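PDB 4TN5: fructose-like phosphotransferase enzyme IIB component 3 from Escherichia coli K12, which probably accepts a phosphoryl group from phospho-EIIA on a cysteine and passes it to fructose during its EIIC-mediated uptake. Local coordinates for residues S12-T17 and G41-E46; M19-L24 and V35-Q40; L61-I66 and Y85-E90. One frame throughout, in Å; residues are numbered along the deposited sequence.

Contact 1. Residues S12-T17 and G41-E46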
# COMPACT_ATOMS: atom_id res chain seq x y z
N SER A 12 15.78 -1.50 19.66
CA SER A 12 16.55 -2.12 20.73
C SER A 12 17.85 -2.71 20.20
O SER A 12 18.04 -3.92 20.13
CB SER A 12 15.74 -3.16 21.51
OG SER A 12 15.87 -4.44 20.93
N GLY A 13 18.74 -1.79 19.82
CA GLY A 13 20.12 -2.12 19.56
C GLY A 13 20.43 -2.78 18.24
O GLY A 13 19.59 -2.92 17.34
N VAL A 14 21.68 -3.21 18.10
CA VAL A 14 22.14 -3.87 16.89
C VAL A 14 22.08 -5.40 16.88
O VAL A 14 22.86 -6.05 16.20
CB VAL A 14 23.53 -3.36 16.46
CG1 VAL A 14 23.46 -1.88 16.09
CG2 VAL A 14 24.54 -3.59 17.56
N ALA A 15 21.15 -5.95 17.65
CA ALA A 15 20.99 -7.40 17.74
C ALA A 15 19.77 -7.99 17.04
O ALA A 15 19.85 -9.07 16.44
CB ALA A 15 20.95 -7.70 19.23
N HIS A 16 18.65 -7.28 17.11
CA HIS A 16 17.42 -7.74 16.48
C HIS A 16 17.38 -7.36 15.00
O HIS A 16 16.54 -7.86 14.25
CB HIS A 16 16.20 -7.15 17.20
CG HIS A 16 16.09 -7.57 18.63
ND1 HIS A 16 15.82 -6.69 19.65
CD2 HIS A 16 16.22 -8.79 19.22
CE1 HIS A 16 15.78 -7.33 20.80
NE2 HIS A 16 16.02 -8.61 20.57
N THR A 17 18.29 -6.49 14.59
CA THR A 17 18.35 -6.04 13.20
C THR A 17 19.21 -6.94 12.30
O THR A 17 18.79 -7.28 11.19
CB THR A 17 18.82 -4.57 13.09
OG1 THR A 17 17.72 -3.70 13.40
CG2 THR A 17 19.31 -4.26 11.69
N GLY A 41 19.62 1.11 12.94
CA GLY A 41 19.66 0.71 14.33
C GLY A 41 20.24 1.79 15.23
O GLY A 41 20.39 2.94 14.82
N ALA A 42 20.56 1.40 16.46
CA ALA A 42 21.10 2.33 17.45
C ALA A 42 22.45 2.90 17.02
O ALA A 42 22.87 3.96 17.50
CB ALA A 42 21.21 1.66 18.81
N LEU A 43 23.13 2.20 16.13
CA LEU A 43 24.41 2.66 15.60
C LEU A 43 24.21 3.51 14.35
O LEU A 43 25.18 3.97 13.74
CB LEU A 43 25.33 1.48 15.29
CG LEU A 43 26.35 1.08 16.36
CD1 LEU A 43 25.69 0.82 17.70
CD2 LEU A 43 27.15 -0.13 15.90
N GLY A 44 22.96 3.73 13.97
CA GLY A 44 22.64 4.55 12.82
C GLY A 44 22.39 3.73 11.57
O GLY A 44 22.28 2.51 11.62
N THR A 45 22.31 4.42 10.43
CA THR A 45 22.04 3.77 9.16
C THR A 45 23.32 3.25 8.50
O THR A 45 24.27 4.00 8.30
CB THR A 45 21.31 4.70 8.18
OG1 THR A 45 20.05 5.09 8.73
CG2 THR A 45 21.08 4.01 6.84
N GLU A 46 23.32 1.96 8.17
CA GLU A 46 24.47 1.34 7.51
C GLU A 46 24.09 0.78 6.15
O GLU A 46 22.99 0.25 5.98
CB GLU A 46 25.06 0.24 8.39
CG GLU A 46 25.19 0.61 9.85
CD GLU A 46 25.76 -0.51 10.68
OE1 GLU A 46 26.52 -1.33 10.12
OE2 GLU A 46 25.43 -0.59 11.89
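V14 lays its CG1 methyl across the side chain of L43, which it crosses at about a right angle. V14 CG1 lies 3.9 Å from L43 CD1 and about as near to L43 CB, so one methyl meets both the root and a branch of the leucine. This reach follows from the valine rotamer, in which CG1 stands anti to the carbonyl carbon (chi1 -64°). Beside this pair, the A42 methyl rests against bare backbone, with A42 CB 4.0 Å from G13 CA. G13 has a positive phi of 78°, a value glycine accepts readily. No hydrogen bond crosses the contact; each side is shaped by its own bonds. A type I turn from G41 to G44, closed by G44 N to G41 O at 2.8 Å, presents A42 and L43 at its corner. On the other side H16 ND1 meets S12 OG at the ring edge, in a weak, bent hydrogen bond (2.6 Å, 124°). H16 and T17 also touch C10, the cysteine inferred to carry the phosphoryl group (unmodified here), so residues 12-17 probably help form the phosphate-accepting loop. That loop runs from strand 3-9 to helix 18-30, and its partner is the hairpin turn joining strand 34-41 to the antiparallel edge strand 44-46.

Contact 2. Residues M19-L24 and V35-Q40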
# COMPACT_ATOMS: atom_id res chain seq x y z
N MSE A 19 20.27 -10.16 12.52
CA MSE A 19 19.82 -11.53 12.26
C MSE A 19 18.67 -11.51 11.26
O MSE A 19 18.48 -12.46 10.50
CB MSE A 19 19.40 -12.23 13.56
CG MSE A 19 20.53 -12.42 14.56
SE MSE A 19 21.94 -13.58 13.89
CE MSE A 19 23.12 -13.54 15.44
N ALA A 20 17.91 -10.41 11.25
CA ALA A 20 16.86 -10.23 10.27
C ALA A 20 17.48 -10.07 8.89
O ALA A 20 17.04 -10.70 7.92
CB ALA A 20 16.01 -9.01 10.61
N ALA A 21 18.51 -9.24 8.80
CA ALA A 21 19.25 -9.04 7.57
C ALA A 21 19.95 -10.34 7.18
O ALA A 21 20.02 -10.69 6.00
CB ALA A 21 20.26 -7.92 7.73
N GLU A 22 20.46 -11.05 8.18
CA GLU A 22 21.14 -12.32 7.98
C GLU A 22 20.24 -13.34 7.30
O GLU A 22 20.58 -13.89 6.26
CB GLU A 22 21.63 -12.88 9.31
CG GLU A 22 22.36 -14.21 9.22
CD GLU A 22 23.69 -14.12 8.49
OE1 GLU A 22 24.18 -13.00 8.26
OE2 GLU A 22 24.25 -15.19 8.16
N ARG A 23 19.08 -13.59 7.91
CA ARG A 23 18.15 -14.58 7.40
C ARG A 23 17.70 -14.24 5.98
O ARG A 23 17.57 -15.12 5.14
CB ARG A 23 16.93 -14.72 8.32
CG ARG A 23 15.99 -15.86 7.93
CD ARG A 23 15.77 -16.83 9.08
NE ARG A 23 14.82 -16.33 10.07
CZ ARG A 23 14.90 -16.58 11.38
NH1 ARG A 23 15.90 -17.29 11.87
NH2 ARG A 23 13.99 -16.09 12.20
N LEU A 24 17.49 -12.95 5.72
CA LEU A 24 17.02 -12.51 4.41
C LEU A 24 18.07 -12.69 3.32
O LEU A 24 17.75 -13.11 2.20
CB LEU A 24 16.56 -11.06 4.46
CG LEU A 24 15.93 -10.54 3.18
CD1 LEU A 24 14.70 -11.37 2.83
CD2 LEU A 24 15.56 -9.09 3.33
N VAL A 35 20.12 -8.78 -3.91
CA VAL A 35 19.59 -8.09 -2.74
C VAL A 35 20.57 -7.13 -2.07
O VAL A 35 21.74 -7.46 -1.84
CB VAL A 35 19.03 -9.10 -1.69
CG1 VAL A 35 20.12 -10.04 -1.22
CG2 VAL A 35 18.39 -8.36 -0.52
N SER A 36 20.09 -5.93 -1.78
CA SER A 36 20.83 -4.96 -0.98
C SER A 36 20.00 -4.61 0.24
O SER A 36 18.81 -4.30 0.13
CB SER A 36 21.11 -3.69 -1.80
OG SER A 36 21.80 -4.00 -3.00
N ILE A 37 20.61 -4.68 1.42
CA ILE A 37 19.88 -4.49 2.66
C ILE A 37 20.37 -3.28 3.46
O ILE A 37 21.54 -3.22 3.85
CB ILE A 37 19.95 -5.74 3.56
CG1 ILE A 37 19.57 -6.99 2.76
CG2 ILE A 37 19.05 -5.58 4.77
CD1 ILE A 37 19.66 -8.27 3.56
N GLU A 38 19.48 -2.33 3.69
CA GLU A 38 19.78 -1.18 4.53
C GLU A 38 19.48 -1.50 5.98
O GLU A 38 18.45 -2.10 6.30
CB GLU A 38 18.97 0.04 4.09
CG GLU A 38 19.13 1.26 4.99
CD GLU A 38 18.39 2.47 4.46
OE1 GLU A 38 18.47 2.73 3.24
OE2 GLU A 38 17.74 3.18 5.26
N THR A 39 20.39 -1.12 6.87
CA THR A 39 20.20 -1.35 8.30
C THR A 39 20.00 -0.03 9.04
O THR A 39 20.77 0.91 8.88
CB THR A 39 21.40 -2.10 8.91
OG1 THR A 39 21.19 -3.51 8.77
CG2 THR A 39 21.55 -1.76 10.38
N GLN A 40 18.94 0.03 9.84
CA GLN A 40 18.70 1.19 10.69
C GLN A 40 18.61 0.75 12.15
O GLN A 40 17.65 0.09 12.55
CB GLN A 40 17.42 1.92 10.27
CG GLN A 40 17.47 2.47 8.85
CD GLN A 40 16.22 3.24 8.47
OE1 GLN A 40 15.39 3.54 9.33
NE2 GLN A 40 16.08 3.56 7.19
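Q40 NE2 is held by two acceptors, E38 OE2 and A69 O. The bond from Q40 NE2 to E38 OE2 is short, 2.6 Å, and nearly straight at 165°; the carboxylate oxygen lies almost in the amide plane of Q40 and is met close to its own C-O axis. The other oxygen, E38 OE1, forms a salt bridge with R73 and takes a hydrogen bond from L49 N, which together fix the turn of the carboxylate. E38 points away from helix 18-30, whereas I37, its neighbour in strand 34-41, points toward it and makes the contact. Both ends of I37 meet A21: I37 CG2 approaches A21 CB at 4.0 Å, while I37 CD1 reaches the helix backbone, 3.5 Å from A21 O, and also comes within 4.2 Å of L24 CD2. With CG2 anti to the backbone N (chi1 -50°) and CD1 extended beyond CG1 (chi2 178°), the longer branch reaches farther toward the helix. The small A21 side chain is consistent with the close approach of A21 CA to I37 CA, 6.7 Å. This is the helix-on-strand packing of a beta-alpha-beta unit, with helix 18-30 linking parallel strands 3-9 and 34-41. The two faces of strand 34-41 thus differ in chemistry: a polar, charge-paired network on one, and on the other apolar side-chain packing around I37, with no hydrogen bond across it.

Contact 3. Residues L61-I66 and Y85-E90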
# COMPACT_ATOMS: atom_id res chain seq x y z
N LEU A 61 11.45 -4.88 0.54
CA LEU A 61 10.97 -5.55 1.74
C LEU A 61 11.28 -4.71 2.96
O LEU A 61 12.44 -4.40 3.24
CB LEU A 61 11.58 -6.95 1.87
CG LEU A 61 11.10 -7.76 3.08
CD1 LEU A 61 9.59 -7.83 3.11
CD2 LEU A 61 11.71 -9.15 3.06
N LEU A 62 10.24 -4.34 3.70
CA LEU A 62 10.40 -3.48 4.86
C LEU A 62 10.14 -4.25 6.15
O LEU A 62 8.99 -4.45 6.55
CB LEU A 62 9.47 -2.27 4.76
CG LEU A 62 9.60 -1.49 3.45
CD1 LEU A 62 8.67 -0.29 3.43
CD2 LEU A 62 11.05 -1.05 3.22
N ILE A 63 11.22 -4.70 6.77
CA ILE A 63 11.14 -5.46 8.01
C ILE A 63 11.37 -4.52 9.19
O ILE A 63 12.51 -4.28 9.59
CB ILE A 63 12.19 -6.57 8.05
CG1 ILE A 63 12.25 -7.29 6.70
CG2 ILE A 63 11.90 -7.54 9.18
CD1 ILE A 63 13.35 -8.32 6.60
N THR A 64 10.29 -3.98 9.75
CA THR A 64 10.44 -2.96 10.78
C THR A 64 9.28 -2.90 11.77
O THR A 64 8.12 -3.11 11.42
CB THR A 64 10.62 -1.56 10.16
OG1 THR A 64 10.70 -0.58 11.20
CG2 THR A 64 9.46 -1.22 9.23
N ASP A 65 9.62 -2.62 13.02
CA ASP A 65 8.63 -2.33 14.04
C ASP A 65 8.40 -0.83 14.02
O ASP A 65 7.28 -0.35 14.19
CB ASP A 65 9.16 -2.72 15.42
CG ASP A 65 9.66 -4.15 15.47
OD1 ASP A 65 9.05 -5.02 14.81
OD2 ASP A 65 10.67 -4.40 16.16
N ILE A 66 9.48 -0.09 13.79
CA ILE A 66 9.50 1.36 13.97
C ILE A 66 9.21 2.15 12.70
O ILE A 66 8.85 1.59 11.67
CB ILE A 66 10.85 1.81 14.53
CG1 ILE A 66 11.95 1.63 13.47
CG2 ILE A 66 11.19 1.02 15.77
CD1 ILE A 66 13.29 2.19 13.88
N TYR A 85 9.91 -9.22 14.55
CA TYR A 85 9.62 -10.48 15.21
C TYR A 85 8.63 -11.35 14.41
O TYR A 85 8.53 -12.55 14.62
CB TYR A 85 9.21 -10.22 16.65
CG TYR A 85 10.00 -9.22 17.40
CD1 TYR A 85 11.40 -9.15 17.33
CD2 TYR A 85 9.35 -8.26 18.13
CE1 TYR A 85 12.08 -8.17 18.02
CE2 TYR A 85 10.04 -7.31 18.79
CZ TYR A 85 11.39 -7.27 18.75
OH TYR A 85 12.02 -6.28 19.46
N ALA A 86 7.93 -10.73 13.46
CA ALA A 86 7.10 -11.48 12.50
C ALA A 86 7.91 -12.16 11.40
O ALA A 86 7.65 -13.31 11.04
CB ALA A 86 6.06 -10.58 11.90
N PHE A 87 8.89 -11.45 10.84
CA PHE A 87 9.77 -12.02 9.84
C PHE A 87 10.59 -13.14 10.46
O PHE A 87 10.88 -14.15 9.83
CB PHE A 87 10.71 -10.95 9.27
CG PHE A 87 11.74 -11.49 8.33
CD1 PHE A 87 11.42 -11.78 7.02
CD2 PHE A 87 13.04 -11.70 8.76
CE1 PHE A 87 12.37 -12.27 6.15
CE2 PHE A 87 14.00 -12.20 7.90
CZ PHE A 87 13.66 -12.48 6.59
N LEU A 88 10.95 -12.94 11.73
CA LEU A 88 11.73 -13.94 12.44
C LEU A 88 10.97 -15.24 12.71
O LEU A 88 11.49 -16.32 12.41
CB LEU A 88 12.33 -13.38 13.73
CG LEU A 88 13.46 -12.36 13.57
CD1 LEU A 88 14.12 -12.09 14.91
CD2 LEU A 88 14.48 -12.84 12.55
N ARG A 89 9.75 -15.15 13.24
CA ARG A 89 9.06 -16.36 13.70
C ARG A 89 8.84 -17.25 12.50
O ARG A 89 9.16 -18.43 12.53
CB ARG A 89 7.77 -16.07 14.47
CG ARG A 89 6.50 -15.85 13.68
CD ARG A 89 5.48 -15.48 14.72
NE ARG A 89 5.80 -14.18 15.33
CZ ARG A 89 5.36 -13.02 14.84
NH1 ARG A 89 4.59 -13.01 13.77
NH2 ARG A 89 5.66 -11.87 15.42
N GLU A 90 8.30 -16.69 11.43
CA GLU A 90 8.12 -17.45 10.20
C GLU A 90 8.33 -16.66 8.92
O GLU A 90 7.46 -15.89 8.50
CB GLU A 90 6.73 -18.08 10.22
CG GLU A 90 6.52 -19.08 9.09
CD GLU A 90 5.18 -19.78 9.15
OE1 GLU A 90 4.15 -19.09 9.09
OE2 GLU A 90 5.16 -21.02 9.26
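The F87 ring carries the CD1 methyl of I63 over the centre of one face, a CH-pi contact 3.8 Å from the centroid and only 5° off the ring normal. L61 CD2 approaches the same ring obliquely, 4.4 Å from F87 CE1. Over one face of the Y85 ring lies a carboxylate oxygen instead, D65 OD2, 3.9 Å from Y85 CZ, with the carboxylate and ring planes 45° apart. F87 holds CG anti to its backbone N (chi1 174°), which directs the ring toward I63. F87 CB itself lies 3.6 Å from I63 CG2. Here helix 84-89 packs on the central parallel strand 59-64 of an open alpha/beta sheet, with L24 and L27 of helix 18-30 touching the same hydrophobic layer. At the end of the strand T64 OG1 donates to I66 O at 2.9 Å, from well above the carbonyl plane. The stronger polar partner of D65 lies elsewhere: its OD1 takes a hydrogen bond from I84 N, at the start of helix 84-89. That bond ties the loop after strand 59-64 to the helix, while the Y85 side chain comes within about 4 Å of that of C10, the inferred active-site cysteine.

All three contacts reach the same mixed beta sheet of an alpha/beta fold. Along the chain, both segments of contact 2 fall between those of contact 1, and contact 3 follows. The centres of contacts 1 and 2 are about 11 Å apart, as are those of contacts 2 and 3, with about 14 Å between contacts 1 and 3. Strand 34-41 joins contact 1 to contact 2, where E46 N probably hydrogen-bonds to T39 O. Contacts 2 and 3 meet where L24 of helix 18-30 packs on L61 of strand 59-64 and F87 of helix 84-89. H16 and Y85 bring contacts 1 and 3 together beside C10, so both border the presumed phosphorylation site, while contact 2 lies farther back.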